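Side-chain contacts in AvrA (Salmonella typhimurium, PDB 6BE0), which probably transfers acetyl groups from acetyl-CoA to serine and threonine residues of proteins, and binds inositol hexakisphosphate and coenzyme A: residues A[103-108]-A[165-170]; A[125-130]-A[195-200]; A[248-253]-A[266-271]. All coordinates share one frame; numbering follows the deposited sequence.

Contact 1. Residues A[103-108]-A[165-170]; sequences ETRMEG and EQLPDC
R105 reaches L167 and P168 because its CG stands anti to the backbone N (chi1 -175°) and the chain then runs extended through CD to NE, with the final torsion (chi4 -83°) swinging the guanidinium across the proline. L167 answers with CG anti to its own carbonyl carbon, beside its backbone N, which sends the isobutyl group toward the arginine stem. The arginine stem and the leucine run antiparallel, side by side, R105 CD lying 3.9 Å from L167 CD2 and 4.0 Å from L167 CG. Beyond this apolar touch the flat end of R105 meets the ring of P168: P168 CD sits 3.7 Å above the guanidinium plane, displaced from its centre toward the rim, while R105 NH2 comes within 3.3 Å of P168 CG. No hydrogen bond spans the pair. The carboxylate of D169 is the nearby opposite charge, but its OD2 stays 6.8 Å from R105 NH2, so any attraction is long-range. In the fold, the C-terminal end of helix 94-106, the crossover between the parallel strands 88-91 and 111-117, is joined here to the loop that leads from helix 151-164 into edge strand 170-176, itself part of a second beta-alpha-beta crossover. The first helix closes with a Schellman motif, in which G108 takes a positive phi and G108 N donates to R105 O at 3.2 Å. After helix 151-164, Q166 likewise takes a positive phi, and K102 NZ binds E165 O. L167 also packs on I101 and K102 of helix 94-106. R105 packs in turn on T137 and F130 of the sheet, and D169 shares backbone hydrogen bonding with T137.

Contact 2. Residues A[125-130]-A[195-200]; sequences ISVVDF and KKLQLE. With IHP (inositol hexakisphosphate), chain B.
L197 is the one residue of 195-200 that touches strand 125-130, where it meets V127 and D129; K195, K196 and L199 belong to the inositol hexakisphosphate pocket. K195 comes first, its chain bent at chi2 and chi3 to bring NZ to phosphate oxygen O42 at 3.0 Å, a weak hydrogen bond, while E295 gives the same amine a salt bridge. K196, bent at chi2 and chi4, sends NZ to O33 of another phosphate, also at 3.0 Å. L197 turns the other way, CG anti to the carbonyl carbon (chi1 -75°), and reaches one face of the strand: CD1 lies 3.8 Å from V127 CG2 and 3.8 Å from D129 CB, while CD2 lies alongside the carboxylate, 3.8 Å from D129 OD2. A water sits 2.7 Å from both D129 OD2 and L197 O, though it has more acceptors around it than protons to give. The buried carboxylate is held further by H208 at OD2 and by a salt bridge from R113 at OD1. L199 lays CD1 3.4 Å from ligand atom O21, and E200, just past the helix end, has its carboxylate bonded to S235 and N203. Strand 125-133 runs antiparallel between 111-117 and 136-143; helix 186-199 flanks the mixed sheet on the V127 and D129 face, helix 94-106 on the V128 and F130 face.

Contact 3. Residues A[248-253]-A[266-271]; sequences EYVEAN and ETLYER. With IHP (inositol hexakisphosphate), chain B.
The Y269 ring is approached obliquely by V250, whose CG1 lies 4.1 Å from Y269 CZ; the 3.1 Å between V250 CG2 and Y269 OH is suspiciously short and carries no weight. The Y249 ring takes L268 CD2, likewise at a slant and 4.4 Å from Y249 CD2, and is stacked with Y237. The third flat group, the guanidinium of R271, receives a phosphate oxygen of inositol hexakisphosphate over one face: O24 stands 3.0 Å above the plane, over its centre. R271 gets there with CG anti to the backbone N and a chain extended as far as NE. The CG of Y269 instead stands beside the backbone N (chi1 -83°), which carries the phenol out to V250; the two side chains meet from opposite directions. L268 also touches V250 CG1 loosely, through the same CD2, and rests on L246 one turn earlier in helix 243-252. Thus the last turns of that helix, which starts at A243 of the CoA pocket, pack against the start of helix 268-273. This start is a capping box: E270 N donates to T267 OG1 at 3.0 Å and nearly straight (N-H...O 163°), and T267 N returns a bond to E270 OE1, met on the anti side and 31° out of the carboxylate plane. Both tyrosine hydroxyls have partners beyond the segments, L232 O for Y249 and a weak bond to N247 OD1 for Y269. No hydrogen bond crosses between the segments, and the contact is mainly carbon against carbon. At the ligand, the face-on placing of O24 implies that R271 probably contributes more through its positive charge than through directed N-H bonds, beside K238, K263, K291 and H239, which are hydrogen-bonded to the same polyphosphate.

How the contacts relate
Contacts 1 and 2 interleave along the chain, their segments alternating, and both close before contact 3 opens. The first two, with centres about 18 Å apart, belong to the same mixed sheet and its helices, and they touch: T104 CG2 lies 3.7 Å from F130 CE2, where helix 94-106 packs on strand 125-133. Contact 1 is at the surface, contact 2 near the centre of the chain. Contact 3 lies across that centre from contact 1, their centres about 37 Å apart, and its centre is about 20 Å from that of contact 2. Contacts 2 and 3 do not touch; both reach inositol hexakisphosphate, which probably helps join the sheet region to helices 243-252 and 268-273.

Contact 1. Residues A[103-108]-A[165-170]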
loop_
_atom_site.group_PDB
_atom_site.type_symbol
_atom_site.label_atom_id
_atom_site.label_comp_id
_atom_site.label_asym_id
_atom_site.label_seq_id
_atom_site.Cartn_x
_atom_site.Cartn_y
_atom_site.Cartn_z
ATOM N N GLU A 103 -6.066 10.481 -17.729
ATOM C CA GLU A 103 -5.888 11.916 -17.525
ATOM C C GLU A 103 -4.441 12.250 -17.198
ATOM O O GLU A 103 -3.853 13.156 -17.787
ATOM C CB GLU A 103 -6.792 12.429 -16.398
ATOM C CG GLU A 103 -7.972 13.269 -16.860
ATOM C CD GLU A 103 -7.551 14.454 -17.707
ATOM O OE1 GLU A 103 -7.845 14.451 -18.921
ATOM O OE2 GLU A 103 -6.924 15.385 -17.162
ATOM N N THR A 104 -3.875 11.510 -16.252
ATOM C CA THR A 104 -2.526 11.772 -15.767
ATOM C C THR A 104 -1.503 11.654 -16.895
ATOM O O THR A 104 -0.570 12.453 -16.985
ATOM C CB THR A 104 -2.158 10.808 -14.623
ATOM O OG1 THR A 104 -3.090 10.972 -13.548
ATOM C CG2 THR A 104 -0.753 11.075 -14.109
ATOM N N ARG A 105 -1.686 10.659 -17.755
ATOM C CA ARG A 105 -0.816 10.487 -18.912
ATOM C C ARG A 105 -0.966 11.662 -19.876
ATOM O O ARG A 105 0.021 12.168 -20.409
ATOM C CB ARG A 105 -1.134 9.175 -19.637
ATOM C CG ARG A 105 -0.181 8.857 -20.781
ATOM C CD ARG A 105 -0.711 7.733 -21.663
ATOM N NE ARG A 105 -0.014 7.684 -22.946
ATOM C CZ ARG A 105 -0.316 8.443 -23.996
ATOM N NH1 ARG A 105 -1.312 9.320 -23.929
ATOM N NH2 ARG A 105 0.378 8.328 -25.120
ATOM N N MET A 106 -2.208 12.086 -20.092
ATOM C CA MET A 106 -2.510 13.173 -21.017
ATOM C C MET A 106 -1.863 14.486 -20.592
ATOM O O MET A 106 -1.422 15.268 -21.433
ATOM C CB MET A 106 -4.023 13.367 -21.130
ATOM C CG MET A 106 -4.731 12.282 -21.918
ATOM S SD MET A 106 -4.509 12.447 -23.696
ATOM C CE MET A 106 -5.501 13.902 -24.030
ATOM N N GLU A 107 -1.810 14.723 -19.286
ATOM C CA GLU A 107 -1.306 15.986 -18.760
ATOM C C GLU A 107 0.218 16.044 -18.741
ATOM O O GLU A 107 0.799 17.074 -18.401
ATOM C CB GLU A 107 -1.851 16.220 -17.352
ATOM C CG GLU A 107 -3.357 16.420 -17.309
ATOM C CD GLU A 107 -3.861 16.760 -15.922
ATOM O OE1 GLU A 107 -3.028 16.903 -15.002
ATOM O OE2 GLU A 107 -5.092 16.885 -15.752
ATOM N N GLY A 108 0.860 14.939 -19.103
ATOM C CA GLY A 108 2.308 14.900 -19.213
ATOM C C GLY A 108 2.997 14.493 -17.927
ATOM O O GLY A 108 4.227 14.477 -17.857
ATOM N N GLU A 165 -9.579 1.955 -21.960
ATOM C CA GLU A 165 -9.232 3.369 -22.066
ATOM C C GLU A 165 -8.322 3.598 -23.272
ATOM O O GLU A 165 -8.128 4.734 -23.712
ATOM C CB GLU A 165 -8.554 3.862 -20.785
ATOM C CG GLU A 165 -9.441 3.814 -19.547
ATOM C CD GLU A 165 -10.589 4.808 -19.602
ATOM O OE1 GLU A 165 -11.700 4.459 -19.149
ATOM O OE2 GLU A 165 -10.381 5.939 -20.089
ATOM N N GLN A 166 -7.770 2.506 -23.795
ATOM C CA GLN A 166 -6.918 2.534 -24.982
ATOM C C GLN A 166 -5.768 3.531 -24.862
ATOM O O GLN A 166 -5.744 4.556 -25.545
ATOM C CB GLN A 166 -7.749 2.850 -26.228
ATOM C CG GLN A 166 -8.772 1.777 -26.563
ATOM C CD GLN A 166 -9.249 1.851 -27.999
ATOM O OE1 GLN A 166 -8.848 1.045 -28.839
ATOM N NE2 GLN A 166 -10.114 2.817 -28.288
ATOM N N LEU A 167 -4.826 3.221 -23.978
ATOM C CA LEU A 167 -3.583 3.971 -23.876
ATOM C C LEU A 167 -2.507 3.260 -24.692
ATOM O O LEU A 167 -2.286 2.064 -24.508
ATOM C CB LEU A 167 -3.139 4.101 -22.417
ATOM C CG LEU A 167 -3.808 5.184 -21.569
ATOM C CD1 LEU A 167 -5.315 4.993 -21.505
ATOM C CD2 LEU A 167 -3.208 5.183 -20.172
ATOM N N PRO A 168 -1.831 3.983 -25.598
ATOM C CA PRO A 168 -0.785 3.311 -26.374
ATOM C C PRO A 168 0.406 2.921 -25.508
ATOM O O PRO A 168 0.733 3.647 -24.569
ATOM C CB PRO A 168 -0.385 4.363 -27.408
ATOM C CG PRO A 168 -0.684 5.661 -26.748
ATOM C CD PRO A 168 -1.909 5.422 -25.911
ATOM N N ASP A 169 1.034 1.792 -25.827
ATOM C CA ASP A 169 2.209 1.316 -25.106
ATOM C C ASP A 169 2.024 1.382 -23.590
ATOM O O ASP A 169 2.890 1.877 -22.868
ATOM C CB ASP A 169 3.439 2.124 -25.523
ATOM C CG ASP A 169 3.773 1.953 -26.994
ATOM O OD1 ASP A 169 4.314 0.888 -27.360
ATOM O OD2 ASP A 169 3.497 2.881 -27.783
ATOM N N CYS A 170 0.883 0.881 -23.124
ATOM C CA CYS A 170 0.550 0.871 -21.704
ATOM C C CYS A 170 0.602 -0.555 -21.164
ATOM O O CYS A 170 -0.085 -1.443 -21.672
ATOM C CB CYS A 170 -0.838 1.478 -21.482
ATOM S SG CYS A 170 -1.330 1.622 -19.754
#

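Contact 2. Residues A[125-130]-A[195-200]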
loop_
_atom_site.group_PDB
_atom_site.type_symbol
_atom_site.label_atom_id
_atom_site.label_comp_id
_atom_site.label_asym_id
_atom_site.label_seq_id
_atom_site.Cartn_x
_atom_site.Cartn_y
_atom_site.Cartn_z
ATOM N N ILE A 125 -9.217 -1.004 -0.406
ATOM C CA ILE A 125 -8.340 0.054 -0.880
ATOM C C ILE A 125 -6.952 -0.493 -1.193
ATOM O O ILE A 125 -6.268 -1.013 -0.311
ATOM C CB ILE A 125 -8.235 1.188 0.161
ATOM C CG1 ILE A 125 -9.611 1.833 0.363
ATOM C CG2 ILE A 125 -7.217 2.236 -0.279
ATOM C CD1 ILE A 125 -9.686 2.780 1.542
ATOM N N SER A 126 -6.552 -0.377 -2.457
ATOM C CA SER A 126 -5.211 -0.756 -2.895
ATOM C C SER A 126 -4.446 0.483 -3.342
ATOM O O SER A 126 -5.005 1.579 -3.393
ATOM C CB SER A 126 -5.278 -1.771 -4.037
ATOM O OG SER A 126 -5.989 -2.932 -3.651
ATOM N N VAL A 127 -3.168 0.305 -3.664
ATOM C CA VAL A 127 -2.349 1.396 -4.177
ATOM C C VAL A 127 -1.774 1.030 -5.542
ATOM O O VAL A 127 -1.330 -0.097 -5.759
ATOM C CB VAL A 127 -1.204 1.762 -3.203
ATOM C CG1 VAL A 127 -0.258 0.588 -3.000
ATOM C CG2 VAL A 127 -0.449 2.989 -3.703
ATOM N N VAL A 128 -1.803 1.993 -6.458
ATOM C CA VAL A 128 -1.269 1.815 -7.803
ATOM C C VAL A 128 -0.113 2.779 -8.027
ATOM O O VAL A 128 -0.226 3.959 -7.708
ATOM C CB VAL A 128 -2.347 2.061 -8.882
ATOM C CG1 VAL A 128 -1.753 1.934 -10.285
ATOM C CG2 VAL A 128 -3.510 1.101 -8.705
ATOM N N ASP A 129 0.993 2.277 -8.570
ATOM C CA ASP A 129 2.111 3.137 -8.941
ATOM C C ASP A 129 2.116 3.365 -10.447
ATOM O O ASP A 129 2.023 2.419 -11.231
ATOM C CB ASP A 129 3.443 2.536 -8.494
ATOM C CG ASP A 129 4.575 3.555 -8.498
ATOM O OD1 ASP A 129 4.302 4.762 -8.315
ATOM O OD2 ASP A 129 5.741 3.150 -8.676
ATOM N N PHE A 130 2.227 4.633 -10.830
ATOM C CA PHE A 130 2.164 5.054 -12.226
ATOM C C PHE A 130 3.489 5.696 -12.631
ATOM O O PHE A 130 3.982 6.600 -11.960
ATOM C CB PHE A 130 0.995 6.027 -12.424
ATOM C CG PHE A 130 0.937 6.651 -13.789
ATOM C CD1 PHE A 130 0.169 6.085 -14.793
ATOM C CD2 PHE A 130 1.632 7.816 -14.059
ATOM C CE1 PHE A 130 0.107 6.666 -16.046
ATOM C CE2 PHE A 130 1.575 8.401 -15.308
ATOM C CZ PHE A 130 0.812 7.826 -16.304
ATOM N N LYS A 195 3.402 6.498 -0.067
ATOM C CA LYS A 195 4.467 7.428 0.281
ATOM C C LYS A 195 5.840 6.793 0.066
ATOM O O LYS A 195 6.790 7.474 -0.314
ATOM C CB LYS A 195 4.310 7.902 1.729
ATOM C CG LYS A 195 3.474 9.173 1.863
ATOM C CD LYS A 195 2.415 9.075 2.956
ATOM C CE LYS A 195 3.019 9.097 4.350
ATOM N NZ LYS A 195 1.962 9.126 5.403
ATOM N N LYS A 196 5.939 5.488 0.296
ATOM C CA LYS A 196 7.191 4.770 0.073
ATOM C C LYS A 196 7.495 4.622 -1.418
ATOM O O LYS A 196 8.659 4.613 -1.821
ATOM C CB LYS A 196 7.146 3.392 0.736
ATOM C CG LYS A 196 7.198 3.427 2.259
ATOM C CD LYS A 196 8.550 3.917 2.760
ATOM C CE LYS A 196 8.627 3.911 4.279
ATOM N NZ LYS A 196 7.721 4.923 4.894
ATOM N N LEU A 197 6.450 4.503 -2.235
ATOM C CA LEU A 197 6.619 4.425 -3.683
ATOM C C LEU A 197 7.318 5.676 -4.209
ATOM O O LEU A 197 8.046 5.624 -5.202
ATOM C CB LEU A 197 5.267 4.244 -4.380
ATOM C CG LEU A 197 4.617 2.861 -4.287
ATOM C CD1 LEU A 197 3.173 2.921 -4.768
ATOM C CD2 LEU A 197 5.401 1.833 -5.083
ATOM N N GLN A 198 7.090 6.800 -3.537
ATOM C CA GLN A 198 7.742 8.056 -3.891
ATOM C C GLN A 198 9.192 8.071 -3.417
ATOM O O GLN A 198 10.099 8.404 -4.178
ATOM C CB GLN A 198 6.974 9.238 -3.290
ATOM C CG GLN A 198 7.785 10.523 -3.133
ATOM C CD GLN A 198 8.406 10.994 -4.431
ATOM O OE1 GLN A 198 7.972 10.605 -5.516
ATOM N NE2 GLN A 198 9.430 11.834 -4.327
ATOM N N LEU A 199 9.400 7.709 -2.156
ATOM C CA LEU A 199 10.718 7.780 -1.538
ATOM C C LEU A 199 11.689 6.758 -2.125
ATOM O O LEU A 199 12.901 6.977 -2.133
ATOM C CB LEU A 199 10.595 7.574 -0.028
ATOM C CG LEU A 199 9.735 8.614 0.692
ATOM C CD1 LEU A 199 9.324 8.115 2.068
ATOM C CD2 LEU A 199 10.478 9.937 0.799
ATOM N N GLU A 200 11.149 5.646 -2.616
ATOM C CA GLU A 200 11.962 4.578 -3.191
ATOM C C GLU A 200 11.904 4.622 -4.714
ATOM O O GLU A 200 11.953 3.585 -5.375
ATOM C CB GLU A 200 11.484 3.212 -2.689
ATOM C CG GLU A 200 11.472 3.064 -1.173
ATOM C CD GLU A 200 12.862 2.964 -0.575
ATOM O OE1 GLU A 200 13.853 3.055 -1.332
ATOM O OE2 GLU A 200 12.959 2.789 0.660
HETATM C C1 IHP B . 8.846 8.315 8.211
HETATM C C2 IHP B . 7.597 7.459 8.038
HETATM C C3 IHP B . 7.518 6.381 9.106
HETATM C C4 IHP B . 7.619 6.986 10.491
HETATM C C5 IHP B . 8.978 7.648 10.631
HETATM C C6 IHP B . 9.113 8.791 9.637
HETATM O O11 IHP B . 8.747 9.423 7.334
HETATM P P1 IHP B . 9.594 9.389 5.982
HETATM O O21 IHP B . 8.767 9.972 4.858
HETATM O O31 IHP B . 9.966 7.968 5.617
HETATM O O41 IHP B . 10.844 10.209 6.162
HETATM O O12 IHP B . 6.415 8.291 8.065
HETATM P P2 IHP B . 5.492 8.394 6.783
HETATM O O22 IHP B . 6.307 8.752 5.564
HETATM O O32 IHP B . 4.797 7.079 6.519
HETATM O O42 IHP B . 4.450 9.468 7.002
HETATM O O13 IHP B . 6.304 5.643 8.962
HETATM P P3 IHP B . 6.368 4.129 8.469
HETATM O O23 IHP B . 5.216 3.849 7.536
HETATM O O33 IHP B . 7.664 3.846 7.746
HETATM O O43 IHP B . 6.259 3.210 9.658
HETATM O O14 IHP B . 7.374 5.992 11.503
HETATM P P4 IHP B . 8.389 4.792 11.867
HETATM O O24 IHP B . 7.608 3.504 12.001
HETATM O O34 IHP B . 9.451 4.607 10.808
HETATM O O44 IHP B . 9.046 5.068 13.191
HETATM O O15 IHP B . 9.200 8.126 11.959
HETATM P P5 IHP B . 10.679 8.141 12.526
HETATM O O25 IHP B . 11.672 8.007 11.391
HETATM O O35 IHP B . 10.916 9.444 13.248
HETATM O O45 IHP B . 10.891 7.001 13.491
HETATM O O16 IHP B . 8.235 9.860 9.989
HETATM P P6 IHP B . 8.804 11.314 10.079
HETATM O O26 IHP B . 7.793 12.214 10.740
HETATM O O36 IHP B . 10.077 11.321 10.886
HETATM O O46 IHP B . 9.090 11.849 8.698
HETATM O O HOH W 1 7.522 4.941 -7.731
#

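Contact 3. Residues A[248-253]-A[266-271]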
loop_
_atom_site.group_PDB
_atom_site.type_symbol
_atom_site.label_atom_id
_atom_site.label_comp_id
_atom_site.label_asym_id
_atom_site.label_seq_id
_atom_site.Cartn_x
_atom_site.Cartn_y
_atom_site.Cartn_z
ATOM N N GLU A 248 11.009 -14.667 5.198
ATOM C CA GLU A 248 10.998 -14.994 3.780
ATOM C C GLU A 248 11.598 -13.862 2.956
ATOM O O GLU A 248 12.207 -14.099 1.913
ATOM C CB GLU A 248 9.573 -15.295 3.311
ATOM C CG GLU A 248 8.997 -16.579 3.889
ATOM C CD GLU A 248 7.510 -16.721 3.633
ATOM O OE1 GLU A 248 6.970 -15.953 2.805
ATOM O OE2 GLU A 248 6.882 -17.600 4.264
ATOM N N TYR A 249 11.428 -12.631 3.428
ATOM C CA TYR A 249 11.956 -11.474 2.717
ATOM C C TYR A 249 13.471 -11.361 2.874
ATOM O O TYR A 249 14.180 -11.096 1.904
ATOM C CB TYR A 249 11.292 -10.184 3.202
ATOM C CG TYR A 249 11.868 -8.949 2.543
ATOM C CD1 TYR A 249 11.585 -8.653 1.216
ATOM C CD2 TYR A 249 12.702 -8.088 3.241
ATOM C CE1 TYR A 249 12.113 -7.536 0.606
ATOM C CE2 TYR A 249 13.235 -6.967 2.638
ATOM C CZ TYR A 249 12.936 -6.695 1.320
ATOM O OH TYR A 249 13.463 -5.579 0.715
ATOM N N VAL A 250 13.963 -11.561 4.093
ATOM C CA VAL A 250 15.393 -11.445 4.365
ATOM C C VAL A 250 16.182 -12.593 3.739
ATOM O O VAL A 250 17.385 -12.477 3.519
ATOM C CB VAL A 250 15.683 -11.414 5.878
ATOM C CG1 VAL A 250 15.049 -10.188 6.517
ATOM C CG2 VAL A 250 15.185 -12.682 6.539
ATOM N N GLU A 251 15.507 -13.704 3.463
ATOM C CA GLU A 251 16.146 -14.818 2.775
ATOM C C GLU A 251 16.426 -14.433 1.328
ATOM O O GLU A 251 17.342 -14.964 0.700
ATOM C CB GLU A 251 15.276 -16.075 2.841
ATOM C CG GLU A 251 15.424 -16.856 4.141
ATOM C CD GLU A 251 14.462 -18.024 4.237
ATOM O OE1 GLU A 251 14.007 -18.508 3.179
ATOM O OE2 GLU A 251 14.162 -18.457 5.370
ATOM N N ALA A 252 15.633 -13.500 0.812
ATOM C CA ALA A 252 15.841 -12.954 -0.525
ATOM C C ALA A 252 16.713 -11.701 -0.472
ATOM O O ALA A 252 17.219 -11.243 -1.498
ATOM C CB ALA A 252 14.505 -12.641 -1.179
ATOM N N ASN A 253 16.877 -11.152 0.729
ATOM C CA ASN A 253 17.689 -9.958 0.944
ATOM C C ASN A 253 18.426 -10.040 2.280
ATOM O O ASN A 253 18.022 -9.396 3.247
ATOM C CB ASN A 253 16.818 -8.698 0.906
ATOM C CG ASN A 253 16.005 -8.587 -0.368
ATOM O OD1 ASN A 253 14.917 -9.152 -0.474
ATOM N ND2 ASN A 253 16.528 -7.850 -1.342
ATOM N N GLU A 266 16.565 1.524 14.597
ATOM C CA GLU A 266 16.200 0.134 14.849
ATOM C C GLU A 266 16.054 -0.609 13.529
ATOM O O GLU A 266 15.558 -0.062 12.546
ATOM C CB GLU A 266 14.908 0.042 15.667
ATOM C CG GLU A 266 13.763 0.902 15.160
ATOM C CD GLU A 266 12.533 0.819 16.053
ATOM O OE1 GLU A 266 11.438 1.216 15.602
ATOM O OE2 GLU A 266 12.664 0.363 17.208
ATOM N N THR A 267 16.506 -1.857 13.514
ATOM C CA THR A 267 16.477 -2.664 12.305
ATOM C C THR A 267 15.054 -3.093 11.974
ATOM O O THR A 267 14.125 -2.840 12.743
ATOM C CB THR A 267 17.361 -3.917 12.446
ATOM O OG1 THR A 267 16.802 -4.793 13.432
ATOM C CG2 THR A 267 18.776 -3.532 12.854
ATOM N N LEU A 268 14.891 -3.733 10.822
ATOM C CA LEU A 268 13.597 -4.259 10.404
ATOM C C LEU A 268 13.033 -5.203 11.462
ATOM O O LEU A 268 11.854 -5.133 11.806
ATOM C CB LEU A 268 13.728 -4.984 9.062
ATOM C CG LEU A 268 12.453 -5.589 8.475
ATOM C CD1 LEU A 268 11.472 -4.498 8.073
ATOM C CD2 LEU A 268 12.795 -6.478 7.289
ATOM N N TYR A 269 13.887 -6.082 11.975
ATOM C CA TYR A 269 13.484 -7.035 13.004
ATOM C C TYR A 269 13.231 -6.350 14.342
ATOM O O TYR A 269 12.249 -6.645 15.021
ATOM C CB TYR A 269 14.554 -8.116 13.182
ATOM C CG TYR A 269 14.494 -9.265 12.196
ATOM C CD1 TYR A 269 13.296 -9.655 11.609
ATOM C CD2 TYR A 269 15.642 -9.972 11.867
ATOM C CE1 TYR A 269 13.247 -10.706 10.720
ATOM C CE2 TYR A 269 15.601 -11.025 10.978
ATOM C CZ TYR A 269 14.401 -11.388 10.409
ATOM O OH TYR A 269 14.354 -12.436 9.526
ATOM N N GLU A 270 14.127 -5.444 14.723
ATOM C CA GLU A 270 13.996 -4.737 15.991
ATOM C C GLU A 270 12.706 -3.928 16.025
ATOM O O GLU A 270 12.052 -3.833 17.064
ATOM C CB GLU A 270 15.202 -3.825 16.228
ATOM C CG GLU A 270 16.462 -4.563 16.659
ATOM C CD GLU A 270 17.605 -3.625 16.995
ATOM O OE1 GLU A 270 17.589 -2.471 16.518
ATOM O OE2 GLU A 270 18.518 -4.042 17.740
ATOM N N ARG A 271 12.338 -3.352 14.885
ATOM C CA ARG A 271 11.108 -2.577 14.797
ATOM C C ARG A 271 9.878 -3.477 14.873
ATOM O O ARG A 271 8.881 -3.119 15.502
ATOM C CB ARG A 271 11.062 -1.760 13.504
ATOM C CG ARG A 271 9.655 -1.316 13.162
ATOM C CD ARG A 271 9.592 -0.203 12.136
ATOM N NE ARG A 271 8.211 -0.011 11.702
ATOM C CZ ARG A 271 7.249 0.500 12.464
ATOM N NH1 ARG A 271 7.507 0.888 13.706
ATOM N NH2 ARG A 271 6.022 0.622 11.984
HETATM C C1 IHP B . 8.846 8.315 8.211
HETATM C C2 IHP B . 7.597 7.459 8.038
HETATM C C3 IHP B . 7.518 6.381 9.106
HETATM C C4 IHP B . 7.619 6.986 10.491
HETATM C C5 IHP B . 8.978 7.648 10.631
HETATM C C6 IHP B . 9.113 8.791 9.637
HETATM O O11 IHP B . 8.747 9.423 7.334
HETATM P P1 IHP B . 9.594 9.389 5.982
HETATM O O21 IHP B . 8.767 9.972 4.858
HETATM O O31 IHP B . 9.966 7.968 5.617
HETATM O O41 IHP B . 10.844 10.209 6.162
HETATM O O12 IHP B . 6.415 8.291 8.065
HETATM P P2 IHP B . 5.492 8.394 6.783
HETATM O O22 IHP B . 6.307 8.752 5.564
HETATM O O32 IHP B . 4.797 7.079 6.519
HETATM O O42 IHP B . 4.450 9.468 7.002
HETATM O O13 IHP B . 6.304 5.643 8.962
HETATM P P3 IHP B . 6.368 4.129 8.469
HETATM O O23 IHP B . 5.216 3.849 7.536
HETATM O O33 IHP B . 7.664 3.846 7.746
HETATM O O43 IHP B . 6.259 3.210 9.658
HETATM O O14 IHP B . 7.374 5.992 11.503
HETATM P P4 IHP B . 8.389 4.792 11.867
HETATM O O24 IHP B . 7.608 3.504 12.001
HETATM O O34 IHP B . 9.451 4.607 10.808
HETATM O O44 IHP B . 9.046 5.068 13.191
HETATM O O15 IHP B . 9.200 8.126 11.959
HETATM P P5 IHP B . 10.679 8.141 12.526
HETATM O O25 IHP B . 11.672 8.007 11.391
HETATM O O35 IHP B . 10.916 9.444 13.248
HETATM O O45 IHP B . 10.891 7.001 13.491
HETATM O O16 IHP B . 8.235 9.860 9.989
HETATM P P6 IHP B . 8.804 11.314 10.079
HETATM O O26 IHP B . 7.793 12.214 10.740
HETATM O O36 IHP B . 10.077 11.321 10.886
HETATM O O46 IHP B . 9.090 11.849 8.698
#